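Long-range contact in D-isomer specific 2-hydroxyacid dehydrogenase NAD-binding (Xanthobacter autotrophicus, PDB 4XA8), which binds NADPH and probably acts as an oxidoreductase of the D-isomer specific 2-hydroxyacid dehydrogenase family: residues 53-58 with 72-77. Sequence-based numbering, arbitrary orientation.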
loop_
_atom_site.group_PDB
_atom_site.type_symbol
_atom_site.label_atom_id
_atom_site.label_comp_id
_atom_site.label_asym_id
_atom_site.label_seq_id
_atom_site.Cartn_x
_atom_site.Cartn_y
_atom_site.Cartn_z
ATOM N N ARG A 53 37.293 6.548 17.628
ATOM C CA ARG A 53 37.867 5.353 17.025
ATOM C C ARG A 53 36.910 4.610 16.097
ATOM O O ARG A 53 37.328 3.758 15.315
ATOM C CB ARG A 53 38.383 4.443 18.129
ATOM C CG ARG A 53 39.534 5.075 18.894
ATOM C CD ARG A 53 39.867 4.273 20.127
ATOM N NE ARG A 53 40.716 3.125 19.825
ATOM C CZ ARG A 53 41.159 2.255 20.731
ATOM N NH1 ARG A 53 40.829 2.381 22.014
ATOM N NH2 ARG A 53 41.924 1.239 20.350
ATOM N N TYR A 54 35.640 4.969 16.154
ATOM C CA TYR A 54 34.633 4.344 15.309
ATOM C C TYR A 54 33.786 5.446 14.685
ATOM O O TYR A 54 33.526 6.462 15.334
ATOM C CB TYR A 54 33.797 3.371 16.152
ATOM C CG TYR A 54 34.565 2.763 17.322
ATOM C CD1 TYR A 54 35.528 1.767 17.125
ATOM C CD2 TYR A 54 34.363 3.223 18.621
ATOM C CE1 TYR A 54 36.232 1.228 18.189
ATOM C CE2 TYR A 54 35.074 2.702 19.693
ATOM C CZ TYR A 54 36.005 1.711 19.469
ATOM O OH TYR A 54 36.703 1.213 20.534
ATOM N N ALA A 55 33.409 5.257 13.419
ATOM C CA ALA A 55 32.517 6.173 12.700
ATOM C C ALA A 55 31.331 5.428 12.081
ATOM O O ALA A 55 31.513 4.481 11.316
ATOM C CB ALA A 55 33.308 6.927 11.628
ATOM N N LEU A 56 30.124 5.857 12.451
ATOM C CA LEU A 56 28.882 5.356 11.882
ATOM C C LEU A 56 28.303 6.466 11.030
ATOM O O LEU A 56 27.925 7.510 11.550
ATOM C CB LEU A 56 27.918 4.979 13.013
ATOM C CG LEU A 56 26.494 4.561 12.629
ATOM C CD1 LEU A 56 26.578 3.302 11.803
ATOM C CD2 LEU A 56 25.685 4.354 13.907
ATOM N N VAL A 57 28.275 6.270 9.720
ATOM C CA VAL A 57 28.040 7.386 8.812
ATOM C C VAL A 57 27.167 7.077 7.600
ATOM O O VAL A 57 27.109 5.928 7.112
ATOM C CB VAL A 57 29.372 7.951 8.253
ATOM C CG1 VAL A 57 30.313 8.408 9.343
ATOM C CG2 VAL A 57 30.048 6.920 7.369
ATOM N N TRP A 58 26.516 8.130 7.090
ATOM C CA TRP A 58 25.955 8.122 5.741
ATOM C C TRP A 58 26.397 9.386 4.957
ATOM O O TRP A 58 26.141 10.520 5.367
ATOM C CB TRP A 58 24.436 8.002 5.773
ATOM C CG TRP A 58 23.816 7.896 4.418
ATOM C CD1 TRP A 58 23.289 8.923 3.677
ATOM C CD2 TRP A 58 23.692 6.718 3.608
ATOM N NE1 TRP A 58 22.799 8.446 2.487
ATOM C CE2 TRP A 58 23.050 7.102 2.407
ATOM C CE3 TRP A 58 24.069 5.377 3.775
ATOM C CZ2 TRP A 58 22.757 6.185 1.382
ATOM C CZ3 TRP A 58 23.779 4.466 2.756
ATOM C CH2 TRP A 58 23.130 4.877 1.576
ATOM N N LYS A 72 39.520 3.350 13.694
ATOM C CA LYS A 72 39.809 1.918 13.567
ATOM C C LYS A 72 38.753 1.140 12.781
ATOM O O LYS A 72 39.020 0.001 12.350
ATOM C CB LYS A 72 39.969 1.320 14.972
ATOM C CG LYS A 72 41.145 1.940 15.764
ATOM C CD LYS A 72 41.931 0.907 16.567
ATOM C CE LYS A 72 43.299 1.451 16.972
ATOM N NZ LYS A 72 44.372 0.416 17.007
ATOM N N LEU A 73 37.574 1.753 12.613
ATOM C CA LEU A 73 36.384 1.085 12.115
ATOM C C LEU A 73 35.404 2.110 11.541
ATOM O O LEU A 73 35.095 3.122 12.186
ATOM C CB LEU A 73 35.725 0.289 13.262
ATOM C CG LEU A 73 34.404 -0.436 12.948
ATOM C CD1 LEU A 73 34.634 -1.450 11.836
ATOM C CD2 LEU A 73 33.837 -1.132 14.187
ATOM N N VAL A 74 34.942 1.870 10.316
ATOM C CA VAL A 74 33.819 2.609 9.742
ATOM C C VAL A 74 32.629 1.686 9.550
ATOM O O VAL A 74 32.791 0.517 9.160
ATOM C CB VAL A 74 34.189 3.245 8.392
ATOM C CG1 VAL A 74 32.968 3.887 7.740
ATOM C CG2 VAL A 74 35.259 4.269 8.609
ATOM N N ILE A 75 31.448 2.217 9.844
ATOM C CA ILE A 75 30.195 1.500 9.674
ATOM C C ILE A 75 29.272 2.365 8.812
ATOM O O ILE A 75 28.952 3.487 9.174
ATOM C CB ILE A 75 29.479 1.180 11.020
ATOM C CG1 ILE A 75 30.429 0.543 12.052
ATOM C CG2 ILE A 75 28.292 0.262 10.751
ATOM C CD1 ILE A 75 30.996 1.508 13.084
ATOM N N ASN A 76 28.878 1.850 7.662
ATOM C CA ASN A 76 28.024 2.577 6.748
ATOM C C ASN A 76 26.546 2.335 7.110
ATOM O O ASN A 76 26.131 1.196 7.297
ATOM C CB ASN A 76 28.331 2.137 5.303
ATOM C CG ASN A 76 27.724 3.056 4.261
ATOM O OD1 ASN A 76 26.953 2.621 3.411
ATOM N ND2 ASN A 76 28.041 4.324 4.335
ATOM N N LEU A 77 25.750 3.392 7.216
ATOM C CA LEU A 77 24.347 3.271 7.672
ATOM C C LEU A 77 23.373 2.719 6.628
ATOM O O LEU A 77 22.402 3.379 6.270
ATOM C CB LEU A 77 23.793 4.610 8.169
ATOM C CG LEU A 77 24.192 5.048 9.562
ATOM C CD1 LEU A 77 24.079 6.556 9.761
ATOM C CD2 LEU A 77 23.326 4.284 10.553
#
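Neighbouring parallel strands of the smaller, five-stranded sheet meet here: Tyr54, Ala55, Leu56 and Val57 lie opposite Leu73, Val74, Ile75 and Asn76, with strand directions only 13° apart. The backbone ladder shows the alternation expected of parallel pairing. Ala55 N donates to Leu73 O, Ala55 O accepts from Ile75 N at 2.7 Å, Val57 N donates to Ile75 O, and Val57 O accepts from Leu77 N. Just ahead of strand 73-76, Lys72 N donates to Arg53 O at 2.8 Å, and Leu73 N adds a weak bond to the same oxygen.

Tyr54, Leu56, Leu73 and Ile75 share one face; helix 290-306 packs on Tyr54, Leu56 and Leu73, while Ile75 meets Thr96 of strand 95-97. Leu56 has CG anti to its backbone N (chi1 174°), and its CD1 drops back over the neighbouring strand, 3.6 Å from both Ile75 CG2 and Leu77 CD2; the Leu56 and Leu77 side chains cross at about a right angle. Tyr54 presents a ring edge, CD1, to Leu73 CB at 4.1 Å. The sheet is all-parallel with strand order 2-1-3-4-5, as in flavodoxin-like folds, distinct from the seven-stranded Rossmann sheet that carries the GxGxxG pattern.

At one end Arg53 and Lys72 run side by side, Arg53 NH2 lying 4.2 Å from Lys72 NZ; Glu305 OE2 salt-bridges Arg53 NH2, which would partly offset the two positive charges, while Ser7 O accepts from Arg53 NH1. At the other end the Trp58 ring and the Asn76 amide cross obliquely, their planes 24° apart, with Trp58 CZ3 3.7 Å from Asn76 OD1. Asn76 also lies near Arg97, a residue seen to bind NADPH.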